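Local coordinates for protein SaTIE-TED (Staphylococcus aureus, PDB 6FX6) that is of unknown function but, as the thioester domain of a cell-surface protein, probably forms a covalent bond to a host target, at residues A99-M102 with L103-L107; F156-T159 with N160-S164. All blocks are in the same frame, centred on the assembly; numbering follows the deposited sequence.

Contact 1: residues A99-M102 with L103-L107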
loop_
_atom_site.group_PDB
_atom_site.type_symbol
_atom_site.label_atom_id
_atom_site.label_comp_id
_atom_site.label_asym_id
_atom_site.label_seq_id
_atom_site.Cartn_x
_atom_site.Cartn_y
_atom_site.Cartn_z
ATOM N N ALA A 99 -8.393 -11.722 -4.693
ATOM C CA ALA A 99 -9.294 -10.706 -4.115
ATOM C C ALA A 99 -8.716 -9.302 -4.281
ATOM O O ALA A 99 -9.429 -8.375 -4.649
ATOM C CB ALA A 99 -9.560 -10.994 -2.648
ATOM N N THR A 100 -7.416 -9.166 -4.032
ATOM C CA THR A 100 -6.736 -7.886 -4.189
ATOM C C THR A 100 -6.767 -7.425 -5.650
ATOM O O THR A 100 -7.112 -6.275 -5.924
ATOM C CB THR A 100 -5.291 -7.962 -3.660
ATOM O OG1 THR A 100 -5.323 -8.361 -2.289
ATOM C CG2 THR A 100 -4.588 -6.621 -3.766
ATOM N N GLN A 101 -6.427 -8.326 -6.573
ATOM C CA GLN A 101 -6.517 -8.037 -8.014
ATOM C C GLN A 101 -7.934 -7.637 -8.403
ATOM O O GLN A 101 -8.122 -6.706 -9.176
ATOM C CB GLN A 101 -6.088 -9.251 -8.847
ATOM C CG GLN A 101 -6.179 -9.073 -10.364
ATOM C CD GLN A 101 -5.215 -8.042 -10.900
ATOM O OE1 GLN A 101 -4.096 -8.379 -11.297
ATOM N NE2 GLN A 101 -5.636 -6.778 -10.912
HETATM N N MSE A 102 -8.918 -8.361 -7.876
HETATM C CA MSE A 102 -10.325 -8.083 -8.176
HETATM C C MSE A 102 -10.789 -6.743 -7.658
HETATM O O MSE A 102 -11.604 -6.078 -8.308
HETATM C CB MSE A 102 -11.244 -9.182 -7.634
HETATM C CG MSE A 102 -11.362 -10.330 -8.632
HETATM SE SE MSE A 102 -12.183 -11.870 -7.725
HETATM C CE MSE A 102 -14.015 -11.163 -7.545
ATOM N N LEU A 103 -10.288 -6.335 -6.490
ATOM C CA LEU A 103 -10.616 -5.025 -5.917
ATOM C C LEU A 103 -9.967 -3.877 -6.692
ATOM O O LEU A 103 -10.600 -2.842 -6.912
ATOM C CB LEU A 103 -10.212 -4.958 -4.437
ATOM C CG LEU A 103 -10.608 -3.683 -3.669
ATOM C CD1 LEU A 103 -12.076 -3.335 -3.864
ATOM C CD2 LEU A 103 -10.289 -3.847 -2.190
ATOM N N ILE A 104 -8.704 -4.065 -7.084
ATOM C CA ILE A 104 -8.010 -3.149 -7.995
ATOM C C ILE A 104 -8.822 -2.980 -9.273
ATOM O O ILE A 104 -9.038 -1.859 -9.728
ATOM C CB ILE A 104 -6.570 -3.640 -8.313
ATOM C CG1 ILE A 104 -5.659 -3.381 -7.109
ATOM C CG2 ILE A 104 -5.994 -2.960 -9.557
ATOM C CD1 ILE A 104 -4.365 -4.171 -7.122
ATOM N N TRP A 105 -9.277 -4.095 -9.836
ATOM C CA TRP A 105 -10.079 -4.063 -11.059
ATOM C C TRP A 105 -11.450 -3.403 -10.904
ATOM O O TRP A 105 -11.951 -2.847 -11.875
ATOM C CB TRP A 105 -10.259 -5.469 -11.643
ATOM C CG TRP A 105 -9.095 -6.010 -12.411
ATOM C CD1 TRP A 105 -7.948 -5.358 -12.773
ATOM C CD2 TRP A 105 -8.998 -7.320 -12.963
ATOM N NE1 TRP A 105 -7.133 -6.195 -13.491
ATOM C CE2 TRP A 105 -7.755 -7.405 -13.628
ATOM C CE3 TRP A 105 -9.843 -8.436 -12.960
ATOM C CZ2 TRP A 105 -7.328 -8.567 -14.275
ATOM C CZ3 TRP A 105 -9.418 -9.593 -13.600
ATOM C CH2 TRP A 105 -8.169 -9.650 -14.248
ATOM N N GLU A 106 -12.056 -3.462 -9.717
ATOM C CA GLU A 106 -13.303 -2.718 -9.457
ATOM C C GLU A 106 -13.133 -1.215 -9.652
ATOM O O GLU A 106 -14.040 -0.556 -10.152
ATOM C CB GLU A 106 -13.855 -2.981 -8.050
ATOM C CG GLU A 106 -14.486 -4.355 -7.880
ATOM C CD GLU A 106 -15.636 -4.396 -6.881
ATOM O OE1 GLU A 106 -16.487 -3.481 -6.908
ATOM O OE2 GLU A 106 -15.702 -5.363 -6.084
ATOM N N LEU A 107 -11.973 -0.684 -9.262
ATOM C CA LEU A 107 -11.668 0.738 -9.451
ATOM C C LEU A 107 -11.372 1.126 -10.898
ATOM O O LEU A 107 -11.458 2.299 -11.246
ATOM C CB LEU A 107 -10.487 1.160 -8.569
ATOM C CG LEU A 107 -10.731 1.195 -7.062
ATOM C CD1 LEU A 107 -9.429 1.567 -6.373
ATOM C CD2 LEU A 107 -11.847 2.172 -6.692
#

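Contact 2: residues F156-T159 with N160-S164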
loop_
_atom_site.group_PDB
_atom_site.type_symbol
_atom_site.label_atom_id
_atom_site.label_comp_id
_atom_site.label_asym_id
_atom_site.label_seq_id
_atom_site.Cartn_x
_atom_site.Cartn_y
_atom_site.Cartn_z
ATOM N N PHE A 156 3.717 11.808 25.295
ATOM C CA PHE A 156 2.673 12.430 24.486
ATOM C C PHE A 156 1.635 11.375 24.156
ATOM O O PHE A 156 1.961 10.349 23.550
ATOM C CB PHE A 156 3.267 13.026 23.213
ATOM C CG PHE A 156 4.371 14.008 23.475
ATOM C CD1 PHE A 156 4.080 15.301 23.889
ATOM C CD2 PHE A 156 5.707 13.629 23.347
ATOM C CE1 PHE A 156 5.101 16.212 24.153
ATOM C CE2 PHE A 156 6.732 14.533 23.606
ATOM C CZ PHE A 156 6.428 15.825 24.009
ATOM N N VAL A 157 0.396 11.623 24.583
ATOM C CA VAL A 157 -0.689 10.670 24.426
ATOM C C VAL A 157 -1.408 10.933 23.110
ATOM O O VAL A 157 -1.777 12.066 22.815
ATOM C CB VAL A 157 -1.702 10.768 25.593
ATOM C CG1 VAL A 157 -2.865 9.800 25.391
ATOM C CG2 VAL A 157 -1.008 10.499 26.924
ATOM N N ASP A 158 -1.603 9.877 22.329
ATOM C CA ASP A 158 -2.438 9.923 21.136
ATOM C C ASP A 158 -3.878 9.567 21.517
ATOM O O ASP A 158 -4.216 8.394 21.631
ATOM C CB ASP A 158 -1.906 8.948 20.077
ATOM C CG ASP A 158 -2.800 8.862 18.843
ATOM O OD1 ASP A 158 -3.614 9.779 18.615
ATOM O OD2 ASP A 158 -2.684 7.863 18.100
ATOM N N THR A 159 -4.722 10.582 21.686
ATOM C CA THR A 159 -6.146 10.372 21.985
ATOM C C THR A 159 -6.969 9.830 20.798
ATOM O O THR A 159 -8.117 9.436 20.998
ATOM C CB THR A 159 -6.817 11.658 22.524
ATOM O OG1 THR A 159 -6.585 12.749 21.625
ATOM C CG2 THR A 159 -6.267 12.016 23.894
ATOM N N ASN A 160 -6.404 9.814 19.584
ATOM C CA ASN A 160 -7.051 9.169 18.419
ATOM C C ASN A 160 -6.874 7.641 18.339
ATOM O O ASN A 160 -7.461 7.014 17.455
ATOM C CB ASN A 160 -6.572 9.797 17.091
ATOM C CG ASN A 160 -7.395 11.001 16.664
ATOM O OD1 ASN A 160 -8.030 11.673 17.479
ATOM N ND2 ASN A 160 -7.373 11.286 15.366
ATOM N N ASN A 161 -6.057 7.051 19.219
ATOM C CA ASN A 161 -5.909 5.590 19.313
ATOM C C ASN A 161 -5.382 4.983 17.989
ATOM O O ASN A 161 -5.969 4.043 17.437
ATOM C CB ASN A 161 -7.249 4.958 19.777
ATOM C CG ASN A 161 -7.140 3.469 20.115
ATOM O OD1 ASN A 161 -6.118 2.992 20.614
ATOM N ND2 ASN A 161 -8.212 2.731 19.842
ATOM N N THR A 162 -4.278 5.535 17.487
ATOM C CA THR A 162 -3.684 5.093 16.214
ATOM C C THR A 162 -2.269 4.517 16.308
ATOM O O THR A 162 -1.758 4.019 15.307
ATOM C CB THR A 162 -3.616 6.247 15.184
ATOM O OG1 THR A 162 -2.725 7.262 15.660
ATOM C CG2 THR A 162 -4.998 6.845 14.925
ATOM N N LEU A 163 -1.630 4.558 17.477
ATOM C CA LEU A 163 -0.199 4.226 17.549
ATOM C C LEU A 163 0.131 2.743 17.349
ATOM O O LEU A 163 1.254 2.428 16.960
ATOM C CB LEU A 163 0.435 4.769 18.836
ATOM C CG LEU A 163 0.343 6.290 19.039
ATOM C CD1 LEU A 163 1.262 6.737 20.166
ATOM C CD2 LEU A 163 0.662 7.071 17.766
ATOM N N SER A 164 -0.844 1.852 17.555
ATOM C CA SER A 164 -0.675 0.416 17.252
ATOM C C SER A 164 -0.473 0.076 15.759
ATOM O O SER A 164 -0.009 -1.017 15.451
ATOM C CB SER A 164 -1.856 -0.402 17.796
ATOM O OG SER A 164 -3.006 -0.256 16.982
HETATM O O HOH W 1 -8.673 12.596 19.878
#

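Contact 1: residues A99-M102 with L103-L107
Gln-101 lies over one face of the Trp-105 indole, one helical turn further on. Its CG sits 4.1 Å from the centroid of the six-membered ring of Trp-105 and 14° off the ring normal, a CH-pi contact. The amide continues across the same face toward the five-membered ring. Amide and ring planes are 27° apart, so the two stack. NE2 of Gln-101 comes 3.0 Å from Trp-105 NE1, but both atoms are donors and do not bond to each other. With CG anti to the backbone N (chi1 178°) and a bend at chi2, the Gln-101 chain is led forward along the helix and over the indole. Beneath, the helix runs regularly: Trp-105 N donates to Gln-101 O at 2.9 Å, and Ile-104 N donates almost straight to Thr-100 O. On a second flank Thr-100 CG2 meets Ile-104 CD1 at 4.2 Å. The run from Thr-100 to Trp-105, TQMLIW, matches the TQxxΦW motif of thioester domains (Φ hydrophobic). Gln-101 OE1 accepts from Cys-47 N, and Trp-105 NE1 gives a weak bond to Cys-47 O. Both thus meet the backbone of what is probably the thioester cysteine. Helix 94-107 is buried among its neighbours: Ile-104 packs on helix 72-87, Leu-103 on helix 121-134, and Trp-105 on Tyr-112 of strand 111-115 and Tyr-22 of strand 20-24.

Contact 2: residues F156-T159 with N160-S164
Asp-158 and Asn-160 form an Asx turn, set within a type I beta turn from Asp-158 to Asn-161. The chain leaves the end of strand 154-157 here and turns toward a short 3-10 segment. The Asp-158 side chain fills the inside of the bend. Its CB rests against Leu-163, 3.6 Å from Leu-163 CG, which gives the turn an apolar side. CG stands anti to the backbone N (chi1 175°), and this carries the carboxylate forward over the residues that follow. Asp-158 OD1 accepts from Asn-160 N at 3.0 Å, with the donor well above the carboxylate plane. OD1 also takes a bond from Ser-140 N, in the chain before strand 145-149. OD2 is gripped twice by Thr-162. Thr-162 N reaches Asp-158 OD2 at 2.9 Å, again from above the plane. Thr-162 OG1 donates to Asp-158 OD2 from the syn side, 23° out of plane, at a very short 2.5 Å. The carboxylate of this buried aspartate therefore takes four donors, three of them backbone N-H groups, which is consistent with a charged form. The backbone bond that closes the beta turn, Asn-161 N to Asp-158 O, is weak at 3.3 Å, and the side-chain bonds of Asp-158 span the same bend. Asn-160 ND2 donates to Arg-138 O. On the exposed side of the turn a water bridges Thr-159 OG1, at 2.7 Å, and Asn-160 OD1, to which it donates at 2.6 Å.

How the contacts relate
From the N terminus the chain first builds most of the strands of the eight-stranded antiparallel sheet, then helix 72-87, and then reaches contact 1 within helix 94-107. That contact closes no loop beyond a helical turn. Strand 111-115, helix 121-134 and strand 145-149 follow before contact 2, where the chain turns out of strand 154-157, an outermost strand of a three-stranded sheet. The two contacts lie in series and neither nest nor cross. The centres of contact 1 and contact 2 are about 31 Å apart, on opposite sides of the chain's centre, and the contacts do not touch. Contact 1 belongs to the helical core beside the large sheet. Contact 2 ties the small sheet to the segment around Ser-140.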